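Local coordinates for putative ABC transporter, periplasmic binding protein, amino acid (Neisseria gonorrhoeae, PDB 2YLN) that probably serves as the periplasmic L-cystine receptor of an ABC transporter, holding its amino acid ligand between two closed lobes, at residues K101-W105 with D106-A110. The protein carries 1 engineered substitution. Residues are numbered along the deposited sequence; the frame is centred on the assembly and turned at random. Where two conformers were deposited one is given.
Sequences KETQW and DSMMA. With CYS (cysteine), chain B; CYS (cysteine), chain C.
W105 packs back against M108 and M109 where strand 97-102 turns into helix 108-114, a strand-to-helix connection that lines the ligand cleft of this family 3 solute-binding protein. The indole lies between M108 and the bound cysteines: on one face lies CB of M108, 3.9 Å from the six-membered ring centroid and only 17° off the ring normal, which qualifies as a CH-pi contact; over the opposite face lies CB of the chain B cysteine. CB of the chain C cysteine makes a separate contact, 3.5 Å from W105 CG. A chi1 of 177° sets W105 CG beside the carbonyl carbon, on the side where CZ3 of the ring meets CG of M108. M109 adds a Met-aromatic contact whose sulfur approaches obliquely.

At the indole's pyrrole end, D106 OD1 sits near the ring plane, 3.4 Å from W105 CD1, the carboxylate plane being steeply turned from the ring. Hydrogen bonds to T172 OG1 and L171 N hold that carboxylate, tying the turn to the loop that also supplies S170 to the pocket. M108 bends at chi2 and chi3, which puts its SD 3.9 Å from T103 CB and lets CE reach T103 O, while T103 OG1 is held by K101 O and R116.

Backbone bonds fix the turn: S107 N donates to Q104 O, and M108 N to W105 O at 2.9 Å with a fairly straight 165° N-H...O angle. A water on the M108 side of the indole completes the link, donating to W105 O at 2.8 Å and accepting from M109 N at 3.0 Å.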
loop_
_atom_site.group_PDB
_atom_site.type_symbol
_atom_site.label_atom_id
_atom_site.label_comp_id
_atom_site.label_asym_id
_atom_site.label_seq_id
_atom_site.Cartn_x
_atom_site.Cartn_y
_atom_site.Cartn_z
ATOM N N LYS A 101 6.733 -3.740 -12.048
ATOM C CA LYS A 101 6.025 -3.000 -13.103
ATOM C C LYS A 101 5.416 -1.748 -12.438
ATOM O O LYS A 101 4.356 -1.838 -11.811
ATOM C CB LYS A 101 4.952 -3.915 -13.743
ATOM C CG LYS A 101 5.631 -4.961 -14.667
ATOM C CD LYS A 101 4.698 -5.647 -15.629
ATOM C CE LYS A 101 4.117 -4.680 -16.785
ATOM N NZ LYS A 101 5.044 -4.108 -17.862
ATOM N N GLU A 102 6.115 -0.619 -12.547
ATOM C CA GLU A 102 5.662 0.545 -11.851
ATOM C C GLU A 102 4.376 1.045 -12.499
ATOM O O GLU A 102 4.264 1.193 -13.720
ATOM C CB GLU A 102 6.733 1.622 -11.757
ATOM C CG GLU A 102 7.916 1.111 -10.939
ATOM C CD GLU A 102 9.030 2.059 -10.705
ATOM O OE1 GLU A 102 8.817 3.177 -10.376
ATOM O OE2 GLU A 102 10.173 1.622 -10.833
ATOM N N THR A 103 3.399 1.311 -11.649
ATOM C CA THR A 103 2.005 1.494 -12.087
ATOM C C THR A 103 1.329 2.576 -11.282
ATOM O O THR A 103 1.431 2.560 -10.042
ATOM C CB THR A 103 1.268 0.176 -12.005
ATOM O OG1 THR A 103 1.944 -0.805 -12.809
ATOM C CG2 THR A 103 -0.175 0.265 -12.448
ATOM N N GLN A 104 0.569 3.471 -11.928
ATOM C CA GLN A 104 -0.278 4.431 -11.235
ATOM C C GLN A 104 -1.255 3.704 -10.339
ATOM O O GLN A 104 -1.872 2.700 -10.743
ATOM C CB GLN A 104 -1.059 5.278 -12.242
ATOM C CG GLN A 104 -0.231 6.173 -13.105
ATOM C CD GLN A 104 0.661 7.150 -12.370
ATOM O OE1 GLN A 104 1.936 7.135 -12.485
ATOM N NE2 GLN A 104 0.073 7.983 -11.612
ATOM N N TRP A 105 -1.521 4.258 -9.160
ATOM C CA TRP A 105 -2.420 3.591 -8.238
ATOM C C TRP A 105 -3.758 3.271 -8.861
ATOM O O TRP A 105 -4.288 2.170 -8.731
ATOM C CB TRP A 105 -2.632 4.361 -6.890
ATOM C CG TRP A 105 -3.624 3.562 -6.142
ATOM C CD1 TRP A 105 -4.988 3.710 -6.150
ATOM C CD2 TRP A 105 -3.436 2.247 -5.633
ATOM N NE1 TRP A 105 -5.622 2.621 -5.661
ATOM C CE2 TRP A 105 -4.673 1.680 -5.389
ATOM C CE3 TRP A 105 -2.290 1.442 -5.423
ATOM C CZ2 TRP A 105 -4.837 0.395 -4.994
ATOM C CZ3 TRP A 105 -2.460 0.156 -5.006
ATOM C CH2 TRP A 105 -3.693 -0.365 -4.839
ATOM N N ASP A 106 -4.374 4.234 -9.566
ATOM C CA ASP A 106 -5.698 4.009 -10.082
ATOM C C ASP A 106 -5.775 3.044 -11.199
ATOM O O ASP A 106 -6.881 2.660 -11.625
ATOM C CB ASP A 106 -6.392 5.353 -10.362
ATOM C CG ASP A 106 -6.833 6.105 -9.074
ATOM O OD1 ASP A 106 -7.147 5.453 -8.100
ATOM O OD2 ASP A 106 -6.862 7.294 -9.072
ATOM N N SER A 107 -4.659 2.527 -11.668
ATOM C CA SER A 107 -4.533 1.466 -12.641
ATOM C C SER A 107 -4.155 0.112 -12.003
ATOM O O SER A 107 -4.037 -0.885 -12.712
ATOM C CB SER A 107 -3.523 1.786 -13.729
ATOM O OG SER A 107 -3.924 2.930 -14.469
ATOM N N MET A 108 -3.864 0.107 -10.699
ATOM C CA MET A 108 -3.199 -1.045 -10.088
ATOM C C MET A 108 -4.059 -2.301 -10.051
ATOM O O MET A 108 -3.667 -3.352 -10.540
ATOM C CB MET A 108 -2.703 -0.678 -8.700
ATOM C CG MET A 108 -1.784 -1.724 -8.111
ATOM S SD MET A 108 -0.101 -1.695 -8.845
ATOM C CE MET A 108 0.511 -0.159 -8.098
ATOM N N MET A 109 -5.220 -2.207 -9.410
ATOM C CA MET A 109 -6.050 -3.400 -9.238
ATOM C C MET A 109 -6.713 -3.794 -10.541
ATOM O O MET A 109 -6.835 -4.980 -10.821
ATOM C CB MET A 109 -7.045 -3.223 -8.075
ATOM C CG MET A 109 -6.374 -2.858 -6.769
ATOM S SD MET A 109 -4.913 -3.853 -6.289
ATOM C CE MET A 109 -5.640 -5.442 -6.015
ATOM N N ALA A 110 -7.028 -2.813 -11.399
ATOM C CA ALA A 110 -7.457 -3.108 -12.739
ATOM C C ALA A 110 -6.374 -3.877 -13.496
ATOM O O ALA A 110 -6.643 -4.812 -14.265
ATOM C CB ALA A 110 -7.873 -1.832 -13.474
HETATM N N CYS B . -3.819 0.969 0.833
HETATM C CA CYS B . -4.227 1.312 -0.545
HETATM C C CYS B . -5.377 0.418 -1.012
HETATM O O CYS B . -5.420 -0.731 -0.522
HETATM C CB CYS B . -3.055 1.150 -1.518
HETATM S SG CYS B . -1.668 2.229 -1.170
HETATM O OXT CYS B . -6.158 0.876 -1.869
HETATM N N CYS C . -0.094 5.672 -2.622
HETATM C CA CYS C . -1.454 5.912 -3.163
HETATM C C CYS C . -2.106 7.020 -2.319
HETATM O O CYS C . -1.413 7.535 -1.402
HETATM C CB CYS C . -2.274 4.652 -3.085
HETATM S SG CYS C . -2.547 4.134 -1.334
HETATM O OXT CYS C . -3.246 7.308 -2.628
HETATM O O HOH W 1 -6.338 0.261 -8.242
#